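Local coordinates for arginine--tRNA ligase (Campylobacter jejuni, PDB 3FNR), which catalyses the ATP-dependent attachment of L-arginine to its cognate tRNA, releasing AMP and diphosphate, as a monomeric class I aminoacyl-tRNA synthetase, at residues 152-157 / 295-300. The protein carries 1 engineered substitution. Residues are numbered along the deposited sequence; the frame is centred on the assembly and turned at random.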
loop_
_atom_site.group_PDB
_atom_site.type_symbol
_atom_site.label_atom_id
_atom_site.label_comp_id
_atom_site.label_asym_id
_atom_site.label_seq_id
_atom_site.Cartn_x
_atom_site.Cartn_y
_atom_site.Cartn_z
ATOM N N LYS A 152 -7.239 -5.664 -9.155
ATOM C CA LYS A 152 -8.101 -5.272 -8.040
ATOM C C LYS A 152 -8.241 -6.365 -6.985
ATOM O O LYS A 152 -8.171 -6.079 -5.788
ATOM C CB LYS A 152 -9.466 -4.808 -8.529
ATOM C CG LYS A 152 -9.455 -3.381 -9.059
ATOM C CD LYS A 152 -10.811 -2.998 -9.619
ATOM C CE LYS A 152 -10.734 -1.714 -10.414
ATOM N NZ LYS A 152 -12.102 -1.197 -10.705
ATOM N N GLN A 153 -8.387 -7.614 -7.421
ATOM C CA GLN A 153 -8.494 -8.714 -6.459
ATOM C C GLN A 153 -7.157 -9.143 -5.845
ATOM O O GLN A 153 -7.129 -9.602 -4.704
ATOM C CB GLN A 153 -9.340 -9.893 -6.987
ATOM C CG GLN A 153 -8.887 -10.511 -8.288
ATOM C CD GLN A 153 -9.999 -11.261 -9.022
ATOM O OE1 GLN A 153 -9.731 -12.188 -9.779
ATOM N NE2 GLN A 153 -11.246 -10.858 -8.800
ATOM N N ASN A 154 -6.061 -8.952 -6.590
ATOM C CA ASN A 154 -4.695 -9.067 -6.056
ATOM C C ASN A 154 -4.518 -8.137 -4.862
ATOM O O ASN A 154 -3.979 -8.533 -3.837
ATOM C CB ASN A 154 -3.643 -8.693 -7.104
ATOM C CG ASN A 154 -3.356 -9.796 -8.097
ATOM O OD1 ASN A 154 -2.457 -9.654 -8.930
ATOM N ND2 ASN A 154 -4.100 -10.898 -8.025
ATOM N N LEU A 155 -4.996 -6.906 -5.011
ATOM C CA LEU A 155 -4.963 -5.906 -3.959
ATOM C C LEU A 155 -5.938 -6.214 -2.824
ATOM O O LEU A 155 -5.630 -5.980 -1.661
ATOM C CB LEU A 155 -5.273 -4.521 -4.543
ATOM C CG LEU A 155 -4.188 -3.866 -5.402
ATOM C CD1 LEU A 155 -4.724 -2.617 -6.095
ATOM C CD2 LEU A 155 -2.957 -3.540 -4.562
ATOM N N GLU A 156 -7.116 -6.729 -3.164
ATOM C CA GLU A 156 -8.129 -7.048 -2.163
ATOM C C GLU A 156 -7.660 -8.194 -1.271
ATOM O O GLU A 156 -7.982 -8.241 -0.088
ATOM C CB GLU A 156 -9.448 -7.412 -2.841
ATOM C CG GLU A 156 -10.678 -6.738 -2.243
ATOM C CD GLU A 156 -11.134 -7.342 -0.923
ATOM O OE1 GLU A 156 -10.638 -6.913 0.145
ATOM O OE2 GLU A 156 -12.018 -8.225 -0.956
ATOM N N GLN A 157 -6.894 -9.110 -1.858
ATOM C CA GLN A 157 -6.261 -10.209 -1.133
ATOM C C GLN A 157 -5.342 -9.705 -0.017
ATOM O O GLN A 157 -5.262 -10.314 1.046
ATOM C CB GLN A 157 -5.474 -11.085 -2.103
ATOM C CG GLN A 157 -5.216 -12.486 -1.605
ATOM C CD GLN A 157 -4.446 -13.327 -2.601
ATOM O OE1 GLN A 157 -4.096 -12.864 -3.686
ATOM N NE2 GLN A 157 -4.185 -14.577 -2.239
ATOM N N LEU A 295 4.897 -13.386 -8.311
ATOM C CA LEU A 295 3.619 -12.705 -8.202
ATOM C C LEU A 295 3.315 -12.373 -6.749
ATOM O O LEU A 295 3.563 -13.189 -5.862
ATOM C CB LEU A 295 2.506 -13.616 -8.737
ATOM C CG LEU A 295 2.090 -13.693 -10.214
ATOM C CD1 LEU A 295 3.239 -13.989 -11.163
ATOM C CD2 LEU A 295 0.985 -14.743 -10.379
ATOM N N MET A 296 2.765 -11.181 -6.515
ATOM C CA MET A 296 2.272 -10.768 -5.197
ATOM C C MET A 296 1.293 -11.811 -4.653
ATOM O O MET A 296 1.350 -12.176 -3.478
ATOM C CB MET A 296 1.612 -9.383 -5.296
ATOM C CG MET A 296 1.109 -8.796 -3.983
ATOM S SD MET A 296 0.428 -7.139 -4.186
ATOM C CE MET A 296 -0.987 -7.234 -3.143
ATOM N N SER A 297 0.438 -12.295 -5.552
ATOM C CA SER A 297 -0.549 -13.342 -5.321
ATOM C C SER A 297 0.039 -14.637 -4.768
ATOM O O SER A 297 -0.530 -15.234 -3.854
ATOM C CB SER A 297 -1.232 -13.661 -6.651
ATOM O OG SER A 297 -2.613 -13.862 -6.470
ATOM N N ASP A 298 1.160 -15.070 -5.344
ATOM C CA ASP A 298 1.824 -16.303 -4.938
ATOM C C ASP A 298 2.363 -16.201 -3.514
ATOM O O ASP A 298 2.245 -17.145 -2.731
ATOM C CB ASP A 298 2.963 -16.643 -5.904
ATOM C CG ASP A 298 2.466 -17.154 -7.254
ATOM O OD1 ASP A 298 3.283 -17.189 -8.201
ATOM O OD2 ASP A 298 1.275 -17.523 -7.375
ATOM N N VAL A 299 2.943 -15.046 -3.196
ATOM C CA VAL A 299 3.480 -14.771 -1.865
ATOM C C VAL A 299 2.366 -14.717 -0.812
ATOM O O VAL A 299 2.504 -15.312 0.258
ATOM C CB VAL A 299 4.360 -13.493 -1.879
ATOM C CG1 VAL A 299 4.761 -13.065 -0.471
ATOM C CG2 VAL A 299 5.612 -13.720 -2.750
ATOM N N VAL A 300 1.254 -14.049 -1.126
ATOM C CA VAL A 300 0.104 -13.995 -0.209
ATOM C C VAL A 300 -0.514 -15.383 -0.009
ATOM O O VAL A 300 -0.970 -15.710 1.086
ATOM C CB VAL A 300 -0.985 -12.969 -0.639
ATOM C CG1 VAL A 300 -2.099 -12.880 0.413
ATOM C CG2 VAL A 300 -0.397 -11.601 -0.822
HETATM O O HOH W 1 0.096 -10.973 -8.135
HETATM O O HOH W 2 -3.046 -13.620 -9.358
HETATM O O HOH W 3 -5.576 -12.658 -5.984
#
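Asn154 and Ser297 meet largely through water. One water donates to Asn154 OD1 at 3.0 Å and accepts from the backbone N of Ser297 at 2.9 Å, reaching the first turn of helix 296-303; a second accepts from Asn154 ND2 and is hydrogen-bonded to Ser297 OG at 2.9 Å. A third donates to Gln157 OE1 at 2.7 Å, hydrogen-bonds Ser297 OG and accepts a weak bond from Asn154 ND2. Asn154 OD1 is gripped twice, since the backbone N of Leu45 donates to it as well.

Van der Waals packing lies beside this network. Met296 is extended through SD (chi1 -177°) and bends at chi3, bringing CE to 3.3 Å from Asn154 O. The apolar pair is Met296 CE with Leu155 CD2, 4.4 Å apart. Gln157, extended beyond CG, slides past Val300 in the opposite direction, its CG 3.7 Å from Val300 CG1, and its NE2 continues to a weak hydrogen bond with Asp301.

The segments run roughly parallel (29°, axes 9.9 Å apart), setting late turns of helix 136-157 beside the start of helix 296-303. Both helices hold Leu45 of the HIGH motif, the class I ATP-site signature, through Asn154 OD1 and the Met296 backbone; helix 305-311 packs on Val300 through Leu308.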